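DNA protection during starvation protein (Agrobacterium tumefaciens, PDB 1O9R) protects DNA from oxidative damage by oxidising and storing iron inside a hollow shell of twelve subunits, without binding DNA itself. Local coordinates at residues L10-I21 with A124-D133; S25-T36 with L110-I121. All blocks are in the same frame, centred on the assembly; numbering follows the deposited sequence.

Interaction 1. Residues L10-I21 with A124-D133; sequences LPSNAKSTVIGI and AIDDSDEAGD
Leu10 covers one face of the Asp133 carboxylate, and Val18 lies out beside its OD2, displaced to the other side of the plane. Leu10 CD2 is the methyl over the plane, 3.4 Å from Asp133 OD2. The Leu10 chain crosses that of Asp133 at about a right angle, and its CG is anti to the backbone N (chi1 -172°), which carries both methyls towards the other segment. Val18 comes to OD2 with both branches; its CG1 is 3.6 Å from Asp133 OD2. The carboxylate's polar partners lie elsewhere: OD1 forms a salt bridge with Arg72, and OD2 a hydrogen bond with Thr136.

The rest of the interface is mostly aliphatic, with methyls also resting on backbone oxygens. Helices 12-21 and 124-130 run antiparallel (169°), with axes 9.8 Å apart, at one end of the ferritin-like four-helix bundle. Ala14 CB rests 3.3 Å from Ala131 O. Val18 CG2 packs on Ala131 CB at 3.8 Å. One turn on, Ile21 uses two branches: CG2 meets Ala124 CB at 3.7 Å, and CD1 reaches Asp127 CB at 3.6 Å. The charged end of Asp127 instead pairs with Lys123. Ser128 OG turns back on its own helix and donates to Ala124 O at 2.9 Å.

Gly132 turns the chain out of the helix in a Schellman motif, and Asp133 follows as N-cap of helix 134-156. The chemistry implies that the segments meet through van der Waals contacts, not hydrogen bonds, while a buried carboxylate is satisfied by other helices and probably kept ionised by Arg72.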
loop_
_atom_site.group_PDB
_atom_site.type_symbol
_atom_site.label_atom_id
_atom_site.label_comp_id
_atom_site.label_asym_id
_atom_site.label_seq_id
_atom_site.Cartn_x
_atom_site.Cartn_y
_atom_site.Cartn_z
ATOM N N LEU A 10 -38.677 2.269 -12.080
ATOM C CA LEU A 10 -39.225 0.947 -11.721
ATOM C C LEU A 10 -40.684 1.158 -11.352
ATOM O O LEU A 10 -41.034 2.115 -10.622
ATOM C CB LEU A 10 -38.502 0.369 -10.482
ATOM C CG LEU A 10 -38.856 -1.069 -10.148
ATOM C CD1 LEU A 10 -38.376 -2.076 -11.173
ATOM C CD2 LEU A 10 -38.312 -1.446 -8.767
ATOM N N PRO A 11 -41.597 0.376 -11.899
ATOM C CA PRO A 11 -43.014 0.601 -11.578
ATOM C C PRO A 11 -43.304 0.706 -10.112
ATOM O O PRO A 11 -42.722 0.001 -9.263
ATOM C CB PRO A 11 -43.707 -0.595 -12.243
ATOM C CG PRO A 11 -42.811 -0.887 -13.395
ATOM C CD PRO A 11 -41.386 -0.747 -12.814
ATOM N N SER A 12 -44.231 1.595 -9.730
ATOM C CA SER A 12 -44.560 1.816 -8.331
ATOM C C SER A 12 -44.947 0.538 -7.603
ATOM O O SER A 12 -44.573 0.406 -6.427
ATOM C CB SER A 12 -45.734 2.814 -8.185
ATOM O OG SER A 12 -45.291 4.042 -8.752
ATOM N N ASN A 13 -45.729 -0.345 -8.204
ATOM C CA ASN A 13 -46.118 -1.562 -7.476
ATOM C C ASN A 13 -44.873 -2.423 -7.236
ATOM O O ASN A 13 -44.814 -3.046 -6.158
ATOM C CB ASN A 13 -47.197 -2.378 -8.176
ATOM C CG ASN A 13 -48.544 -1.710 -8.271
ATOM O OD1 ASN A 13 -48.856 -0.823 -7.484
ATOM N ND2 ASN A 13 -49.363 -2.109 -9.235
ATOM N N ALA A 14 -43.956 -2.461 -8.190
ATOM C CA ALA A 14 -42.704 -3.214 -7.994
ATOM C C ALA A 14 -41.848 -2.539 -6.903
ATOM O O ALA A 14 -41.332 -3.293 -6.055
ATOM C CB ALA A 14 -41.878 -3.288 -9.276
ATOM N N LYS A 15 -41.784 -1.232 -6.887
ATOM C CA LYS A 15 -41.056 -0.555 -5.803
ATOM C C LYS A 15 -41.632 -0.955 -4.450
ATOM O O LYS A 15 -40.887 -1.281 -3.494
ATOM C CB LYS A 15 -41.078 0.946 -5.938
ATOM C CG LYS A 15 -40.292 1.556 -7.105
ATOM C CD LYS A 15 -40.435 3.071 -7.007
ATOM C CE LYS A 15 -39.501 3.797 -7.980
ATOM N NZ LYS A 15 -40.221 4.219 -9.196
ATOM N N SER A 16 -42.965 -0.898 -4.310
ATOM C CA SER A 16 -43.521 -1.235 -2.984
ATOM C C SER A 16 -43.222 -2.667 -2.596
ATOM O O SER A 16 -42.846 -2.982 -1.425
ATOM C CB SER A 16 -45.056 -1.016 -3.132
ATOM O OG SER A 16 -45.719 -1.264 -1.882
ATOM N N THR A 17 -43.393 -3.610 -3.518
ATOM C CA THR A 17 -43.117 -5.012 -3.211
ATOM C C THR A 17 -41.656 -5.206 -2.754
ATOM O O THR A 17 -41.344 -5.894 -1.783
ATOM C CB THR A 17 -43.358 -5.927 -4.416
ATOM O OG1 THR A 17 -44.794 -5.804 -4.745
ATOM C CG2 THR A 17 -43.026 -7.394 -4.268
ATOM N N VAL A 18 -40.784 -4.613 -3.583
ATOM C CA VAL A 18 -39.356 -4.913 -3.294
ATOM C C VAL A 18 -38.925 -4.175 -2.040
ATOM O O VAL A 18 -38.068 -4.709 -1.287
ATOM C CB VAL A 18 -38.489 -4.595 -4.487
ATOM C CG1 VAL A 18 -37.019 -4.650 -4.174
ATOM C CG2 VAL A 18 -38.830 -5.585 -5.627
ATOM N N ILE A 19 -39.383 -2.951 -1.727
ATOM C CA ILE A 19 -39.052 -2.331 -0.440
ATOM C C ILE A 19 -39.408 -3.262 0.697
ATOM O O ILE A 19 -38.647 -3.410 1.660
ATOM C CB ILE A 19 -39.788 -0.962 -0.341
ATOM C CG1 ILE A 19 -39.053 0.020 -1.297
ATOM C CG2 ILE A 19 -39.815 -0.470 1.109
ATOM C CD1 ILE A 19 -39.896 1.295 -1.465
ATOM N N GLY A 20 -40.589 -3.939 0.656
ATOM C CA GLY A 20 -40.941 -4.866 1.727
ATOM C C GLY A 20 -39.977 -6.032 1.884
ATOM O O GLY A 20 -39.579 -6.398 2.977
ATOM N N ILE A 21 -39.557 -6.590 0.730
ATOM C CA ILE A 21 -38.590 -7.688 0.725
ATOM C C ILE A 21 -37.249 -7.203 1.323
ATOM O O ILE A 21 -36.648 -7.945 2.109
ATOM C CB ILE A 21 -38.393 -8.202 -0.703
ATOM C CG1 ILE A 21 -39.710 -8.823 -1.253
ATOM C CG2 ILE A 21 -37.298 -9.252 -0.778
ATOM C CD1 ILE A 21 -39.577 -9.001 -2.771
ATOM N N ALA A 124 -35.486 -14.228 -1.688
ATOM C CA ALA A 124 -35.554 -12.827 -2.060
ATOM C C ALA A 124 -35.071 -12.605 -3.480
ATOM O O ALA A 124 -35.621 -11.684 -4.122
ATOM C CB ALA A 124 -34.768 -11.946 -1.062
ATOM N N ILE A 125 -34.059 -13.378 -3.932
ATOM C CA ILE A 125 -33.648 -13.179 -5.335
ATOM C C ILE A 125 -34.862 -13.478 -6.260
ATOM O O ILE A 125 -35.106 -12.634 -7.139
ATOM C CB ILE A 125 -32.588 -14.215 -5.677
ATOM C CG1 ILE A 125 -31.322 -14.069 -4.808
ATOM C CG2 ILE A 125 -32.231 -14.174 -7.169
ATOM C CD1 ILE A 125 -30.367 -15.251 -5.006
ATOM N N ASP A 126 -35.484 -14.596 -5.972
ATOM C CA ASP A 126 -36.606 -14.939 -6.927
ATOM C C ASP A 126 -37.774 -13.990 -6.739
ATOM O O ASP A 126 -38.374 -13.579 -7.768
ATOM C CB ASP A 126 -37.050 -16.367 -6.611
ATOM C CG ASP A 126 -36.030 -17.443 -6.852
ATOM O OD1 ASP A 126 -34.973 -17.216 -7.499
ATOM O OD2 ASP A 126 -36.216 -18.585 -6.381
ATOM N N ASP A 127 -38.109 -13.586 -5.537
ATOM C CA ASP A 127 -39.250 -12.644 -5.399
ATOM C C ASP A 127 -38.957 -11.314 -6.078
ATOM O O ASP A 127 -39.867 -10.623 -6.566
ATOM C CB ASP A 127 -39.668 -12.441 -3.967
ATOM C CG ASP A 127 -40.243 -13.705 -3.330
ATOM O OD1 ASP A 127 -40.248 -13.919 -2.119
ATOM O OD2 ASP A 127 -40.699 -14.576 -4.129
ATOM N N SER A 128 -37.695 -10.839 -5.956
ATOM C CA SER A 128 -37.343 -9.586 -6.598
ATOM C C SER A 128 -37.356 -9.694 -8.117
ATOM O O SER A 128 -37.822 -8.705 -8.753
ATOM C CB SER A 128 -35.900 -9.159 -6.191
ATOM O OG SER A 128 -35.818 -8.926 -4.827
ATOM N N ASP A 129 -36.860 -10.795 -8.654
ATOM C CA ASP A 129 -36.922 -11.009 -10.107
ATOM C C ASP A 129 -38.397 -11.075 -10.542
ATOM O O ASP A 129 -38.780 -10.520 -11.584
ATOM C CB ASP A 129 -36.336 -12.388 -10.422
ATOM C CG ASP A 129 -36.546 -12.837 -11.856
ATOM O OD1 ASP A 129 -37.390 -13.727 -12.114
ATOM O OD2 ASP A 129 -35.895 -12.282 -12.730
ATOM N N GLU A 130 -39.224 -11.763 -9.761
ATOM C CA GLU A 130 -40.654 -11.861 -10.154
ATOM C C GLU A 130 -41.305 -10.493 -10.180
ATOM O O GLU A 130 -42.225 -10.258 -10.998
ATOM C CB GLU A 130 -41.312 -12.774 -9.134
ATOM C CG GLU A 130 -41.201 -14.261 -9.465
ATOM C CD GLU A 130 -41.810 -15.031 -8.298
ATOM O OE1 GLU A 130 -43.041 -14.924 -8.133
ATOM O OE2 GLU A 130 -41.087 -15.653 -7.488
ATOM N N ALA A 131 -40.870 -9.564 -9.335
ATOM C CA ALA A 131 -41.400 -8.195 -9.320
ATOM C C ALA A 131 -40.841 -7.383 -10.478
ATOM O O ALA A 131 -41.346 -6.246 -10.670
ATOM C CB ALA A 131 -41.111 -7.517 -7.982
ATOM N N GLY A 132 -39.918 -7.856 -11.303
ATOM C CA GLY A 132 -39.421 -7.085 -12.421
ATOM C C GLY A 132 -38.259 -6.174 -12.040
ATOM O O GLY A 132 -37.979 -5.184 -12.717
ATOM N N ASP A 133 -37.528 -6.564 -10.983
ATOM C CA ASP A 133 -36.407 -5.707 -10.516
ATOM C C ASP A 133 -35.116 -6.510 -10.505
ATOM O O ASP A 133 -34.631 -6.972 -9.408
ATOM C CB ASP A 133 -36.770 -5.146 -9.145
ATOM C CG ASP A 133 -35.747 -4.139 -8.615
ATOM O OD1 ASP A 133 -34.739 -3.913 -9.323
ATOM O OD2 ASP A 133 -36.002 -3.611 -7.509
#

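Interaction 2. Residues S25-T36 with L110-I121; sequences SLASVIDLALVT and LIERYGEVANMI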
loop_
_atom_site.group_PDB
_atom_site.type_symbol
_atom_site.label_atom_id
_atom_site.label_comp_id
_atom_site.label_asym_id
_atom_site.label_seq_id
_atom_site.Cartn_x
_atom_site.Cartn_y
_atom_site.Cartn_z
ATOM N N SER A 25 -35.553 -8.502 4.867
ATOM C CA SER A 25 -34.220 -9.095 4.873
ATOM C C SER A 25 -33.234 -8.275 5.711
ATOM O O SER A 25 -32.418 -8.903 6.407
ATOM C CB SER A 25 -33.676 -9.131 3.435
ATOM O OG SER A 25 -34.413 -10.076 2.653
ATOM N N LEU A 26 -33.315 -6.949 5.656
ATOM C CA LEU A 26 -32.364 -6.136 6.415
ATOM C C LEU A 26 -32.416 -6.464 7.891
ATOM O O LEU A 26 -31.395 -6.524 8.557
ATOM C CB LEU A 26 -32.724 -4.661 6.170
ATOM C CG LEU A 26 -31.868 -3.623 6.931
ATOM C CD1 LEU A 26 -30.410 -3.766 6.487
ATOM C CD2 LEU A 26 -32.393 -2.214 6.656
ATOM N N ALA A 27 -33.635 -6.666 8.411
ATOM C CA ALA A 27 -33.749 -6.896 9.882
ATOM C C ALA A 27 -33.063 -8.210 10.269
ATOM O O ALA A 27 -32.377 -8.253 11.312
ATOM C CB ALA A 27 -35.246 -6.990 10.276
ATOM N N SER A 28 -33.247 -9.272 9.503
ATOM C CA SER A 28 -32.569 -10.535 9.855
ATOM C C SER A 28 -31.085 -10.492 9.610
ATOM O O SER A 28 -30.334 -11.183 10.306
ATOM C CB SER A 28 -33.221 -11.703 9.107
ATOM O OG SER A 28 -34.519 -11.985 9.656
ATOM N N VAL A 29 -30.625 -9.711 8.616
ATOM C CA VAL A 29 -29.166 -9.600 8.364
ATOM C C VAL A 29 -28.545 -8.790 9.490
ATOM O O VAL A 29 -27.454 -9.174 9.981
ATOM C CB VAL A 29 -28.972 -8.856 7.019
ATOM C CG1 VAL A 29 -27.507 -8.384 6.852
ATOM C CG2 VAL A 29 -29.360 -9.755 5.818
ATOM N N ILE A 30 -29.173 -7.708 9.963
ATOM C CA ILE A 30 -28.612 -7.002 11.119
ATOM C C ILE A 30 -28.574 -7.904 12.344
ATOM O O ILE A 30 -27.586 -7.937 13.116
ATOM C CB ILE A 30 -29.386 -5.720 11.423
ATOM C CG1 ILE A 30 -29.217 -4.712 10.260
ATOM C CG2 ILE A 30 -28.983 -5.070 12.747
ATOM C CD1 ILE A 30 -30.186 -3.523 10.263
ATOM N N ASP A 31 -29.679 -8.637 12.623
ATOM C CA ASP A 31 -29.659 -9.551 13.799
ATOM C C ASP A 31 -28.529 -10.537 13.633
ATOM O O ASP A 31 -27.774 -10.804 14.582
ATOM C CB ASP A 31 -31.067 -10.180 13.856
ATOM C CG ASP A 31 -31.279 -11.089 15.050
ATOM O OD1 ASP A 31 -30.386 -11.364 15.865
ATOM O OD2 ASP A 31 -32.404 -11.582 15.246
ATOM N N LEU A 32 -28.357 -11.121 12.427
ATOM C CA LEU A 32 -27.268 -12.073 12.242
ATOM C C LEU A 32 -25.901 -11.427 12.462
ATOM O O LEU A 32 -25.019 -12.109 12.978
ATOM C CB LEU A 32 -27.362 -12.687 10.810
ATOM C CG LEU A 32 -26.491 -13.946 10.638
ATOM C CD1 LEU A 32 -27.119 -15.066 11.491
ATOM C CD2 LEU A 32 -26.496 -14.381 9.186
ATOM N N ALA A 33 -25.773 -10.143 12.086
ATOM C CA ALA A 33 -24.480 -9.478 12.347
ATOM C C ALA A 33 -24.258 -9.408 13.852
ATOM O O ALA A 33 -23.118 -9.624 14.315
ATOM C CB ALA A 33 -24.517 -8.077 11.736
ATOM N N LEU A 34 -25.291 -9.096 14.661
ATOM C CA LEU A 34 -25.108 -9.039 16.123
ATOM C C LEU A 34 -24.833 -10.427 16.667
ATOM O O LEU A 34 -23.966 -10.556 17.566
ATOM C CB LEU A 34 -26.396 -8.492 16.787
ATOM C CG LEU A 34 -26.734 -7.053 16.374
ATOM C CD1 LEU A 34 -28.047 -6.622 17.063
ATOM C CD2 LEU A 34 -25.622 -6.067 16.714
ATOM N N VAL A 35 -25.507 -11.448 16.148
ATOM C CA VAL A 35 -25.275 -12.818 16.573
ATOM C C VAL A 35 -23.835 -13.235 16.362
ATOM O O VAL A 35 -23.212 -13.947 17.161
ATOM C CB VAL A 35 -26.232 -13.721 15.719
ATOM C CG1 VAL A 35 -25.730 -15.103 15.634
ATOM C CG2 VAL A 35 -27.641 -13.669 16.358
ATOM N N THR A 36 -23.277 -12.853 15.193
ATOM C CA THR A 36 -21.933 -13.253 14.826
ATOM C C THR A 36 -20.899 -12.761 15.838
ATOM O O THR A 36 -20.025 -13.558 16.218
ATOM C CB THR A 36 -21.656 -12.716 13.410
ATOM O OG1 THR A 36 -22.611 -13.347 12.497
ATOM C CG2 THR A 36 -20.289 -13.073 12.899
ATOM N N LEU A 110 -25.010 -20.923 15.256
ATOM C CA LEU A 110 -24.731 -20.084 14.081
ATOM C C LEU A 110 -25.235 -20.753 12.804
ATOM O O LEU A 110 -25.782 -20.066 11.938
ATOM C CB LEU A 110 -23.201 -19.865 13.981
ATOM C CG LEU A 110 -22.621 -18.936 15.041
ATOM C CD1 LEU A 110 -21.120 -19.128 15.101
ATOM C CD2 LEU A 110 -23.004 -17.480 14.758
ATOM N N ILE A 111 -25.029 -22.050 12.674
ATOM C CA ILE A 111 -25.487 -22.764 11.457
ATOM C C ILE A 111 -26.998 -22.618 11.292
ATOM O O ILE A 111 -27.503 -22.381 10.215
ATOM C CB ILE A 111 -25.076 -24.227 11.511
ATOM C CG1 ILE A 111 -23.551 -24.339 11.269
ATOM C CG2 ILE A 111 -25.842 -25.090 10.485
ATOM C CD1 ILE A 111 -22.928 -25.650 11.718
ATOM N N GLU A 112 -27.756 -22.693 12.430
ATOM C CA GLU A 112 -29.198 -22.541 12.269
ATOM C C GLU A 112 -29.565 -21.163 11.718
ATOM O O GLU A 112 -30.447 -21.059 10.863
ATOM C CB GLU A 112 -29.932 -22.797 13.599
ATOM C CG GLU A 112 -29.914 -24.249 14.052
ATOM C CD GLU A 112 -30.795 -24.499 15.279
ATOM O OE1 GLU A 112 -31.437 -23.564 15.843
ATOM O OE2 GLU A 112 -30.820 -25.703 15.639
ATOM N N ARG A 113 -28.902 -20.137 12.246
ATOM C CA ARG A 113 -29.290 -18.747 11.882
ATOM C C ARG A 113 -28.757 -18.418 10.506
ATOM O O ARG A 113 -29.425 -17.698 9.762
ATOM C CB ARG A 113 -28.907 -17.792 13.030
ATOM C CG ARG A 113 -29.808 -18.089 14.260
ATOM C CD ARG A 113 -29.212 -17.441 15.514
ATOM N NE ARG A 113 -30.104 -17.708 16.672
ATOM C CZ ARG A 113 -30.121 -18.876 17.310
ATOM N NH1 ARG A 113 -29.389 -19.908 16.998
ATOM N NH2 ARG A 113 -30.992 -19.060 18.361
ATOM N N TYR A 114 -27.501 -18.761 10.253
ATOM C CA TYR A 114 -26.967 -18.529 8.919
ATOM C C TYR A 114 -27.763 -19.275 7.859
ATOM O O TYR A 114 -28.006 -18.742 6.768
ATOM C CB TYR A 114 -25.464 -18.975 8.821
ATOM C CG TYR A 114 -24.531 -17.822 9.191
ATOM C CD1 TYR A 114 -23.807 -17.208 8.160
ATOM C CD2 TYR A 114 -24.348 -17.453 10.494
ATOM C CE1 TYR A 114 -22.930 -16.155 8.543
ATOM C CE2 TYR A 114 -23.525 -16.404 10.867
ATOM C CZ TYR A 114 -22.832 -15.794 9.842
ATOM O OH TYR A 114 -22.002 -14.710 10.170
ATOM N N GLY A 115 -28.219 -20.518 8.146
ATOM C CA GLY A 115 -29.058 -21.248 7.206
ATOM C C GLY A 115 -30.376 -20.513 6.923
ATOM O O GLY A 115 -30.790 -20.365 5.779
ATOM N N GLU A 116 -30.978 -20.015 8.029
ATOM C CA GLU A 116 -32.246 -19.283 7.814
ATOM C C GLU A 116 -32.068 -18.029 6.977
ATOM O O GLU A 116 -32.830 -17.749 6.024
ATOM C CB GLU A 116 -32.896 -18.955 9.178
ATOM C CG GLU A 116 -33.375 -20.271 9.799
ATOM C CD GLU A 116 -33.732 -20.143 11.246
ATOM O OE1 GLU A 116 -34.314 -21.097 11.828
ATOM O OE2 GLU A 116 -33.414 -19.091 11.831
ATOM N N VAL A 117 -31.000 -17.268 7.243
ATOM C CA VAL A 117 -30.796 -16.042 6.454
ATOM C C VAL A 117 -30.333 -16.375 5.028
ATOM O O VAL A 117 -30.845 -15.752 4.080
ATOM C CB VAL A 117 -29.740 -15.171 7.155
ATOM C CG1 VAL A 117 -29.494 -13.895 6.300
ATOM C CG2 VAL A 117 -30.277 -14.752 8.532
ATOM N N ALA A 118 -29.513 -17.377 4.822
ATOM C CA ALA A 118 -29.121 -17.777 3.457
ATOM C C ALA A 118 -30.418 -18.116 2.685
ATOM O O ALA A 118 -30.486 -17.776 1.501
ATOM C CB ALA A 118 -28.163 -18.949 3.529
ATOM N N ASN A 119 -31.284 -18.901 3.343
ATOM C CA ASN A 119 -32.465 -19.343 2.585
ATOM C C ASN A 119 -33.484 -18.247 2.400
ATOM O O ASN A 119 -34.126 -18.158 1.337
ATOM C CB ASN A 119 -33.062 -20.537 3.386
ATOM C CG ASN A 119 -32.168 -21.752 3.307
ATOM O OD1 ASN A 119 -31.346 -21.964 2.411
ATOM N ND2 ASN A 119 -32.293 -22.695 4.254
ATOM N N MET A 120 -33.519 -17.270 3.322
ATOM C CA MET A 120 -34.375 -16.118 3.108
ATOM C C MET A 120 -33.872 -15.301 1.899
ATOM O O MET A 120 -34.691 -14.806 1.088
ATOM C CB MET A 120 -34.302 -15.202 4.322
ATOM C CG MET A 120 -34.767 -13.782 4.276
ATOM S SD MET A 120 -34.717 -12.976 5.917
ATOM C CE MET A 120 -34.832 -14.536 6.927
ATOM N N ILE A 121 -32.557 -15.108 1.823
ATOM C CA ILE A 121 -32.010 -14.286 0.724
ATOM C C ILE A 121 -32.117 -15.051 -0.565
ATOM O O ILE A 121 -32.368 -14.387 -1.602
ATOM C CB ILE A 121 -30.534 -13.990 1.088
ATOM C CG1 ILE A 121 -30.440 -13.063 2.314
ATOM C CG2 ILE A 121 -29.823 -13.414 -0.128
ATOM C CD1 ILE A 121 -31.121 -11.719 2.240
#
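Ser25 meets the C-terminal end of segment 110-121, where Ile121 CD1 lies 3.7 Å from Ser25 OG. That hydroxyl is bonded to Ile21 O on its own helix. Ser28, one turn on, touches Met120: its CB is 3.7 Å from Met120 SD. The thioether is bent at chi3 (-24°), and its methyl CE also stays near the serine. Ser28 OG bonds to Lys92 N. Val29 adds a looser contact, with its CG2 4.2 Å from Val117 CG1.

Leu32 is central. With chi1 at -165° its branch swings away from the backbone N and over the Tyr114 ring. CD2 sits over the middle of that ring, 3.7 Å from the centroid and almost on the ring normal, in a CH-pi contact. The same methyl touches Val117. CD1 bridges Arg113 CB, at 3.6 Å, and the ring atom Tyr114 CD2. The guanidinium end of Arg113 goes elsewhere, to Lys94 O and Ala109 O.

The Val35 and Leu110 side chains slide past each other in opposite directions, with Val35 CG1 3.7 Å from Leu110 CD2. Thr36 closes the row. Its OG1, at the ring edge, accepts a hydrogen bond of 2.8 Å from Tyr114 OH and donates to Leu32 O. This short chain of two hydrogen bonds holds the tyrosine hydroxyl close to the helix backbone. Phe58 and Leu62 of helix 48-75 also meet the tyrosine.

Iron ligand His40 follows Thr36 by one turn. The antiparallel helices cross at -155°, with axes 10.3 Å apart. Such a long, buried pairing belongs to the four-helix bundle of ferritin-like proteins, here of the Dps family.

Overall arrangement
Both interactions join the same two helices, 12-42 and 103-130, at different levels of the bundle. Interaction 2 lies near the middle of the chain and is almost wholly buried. Interaction 1 lies at one end, partly exposed, where helix 103-130 gives way to helix 134-156. Their centres are 21 Å apart, yet they touch where Ala124 packs near Ser25. Interaction 1 has aliphatic chains against alanines, a carboxylate and a helix-ending turn, and no hydrogen bond spans it. Interaction 2 adds an aromatic face, a thioether and one cross-helix hydrogen bond. Residues of both segment pairs also reach a second subunit of the dodecamer, and interaction 2 also meets a third.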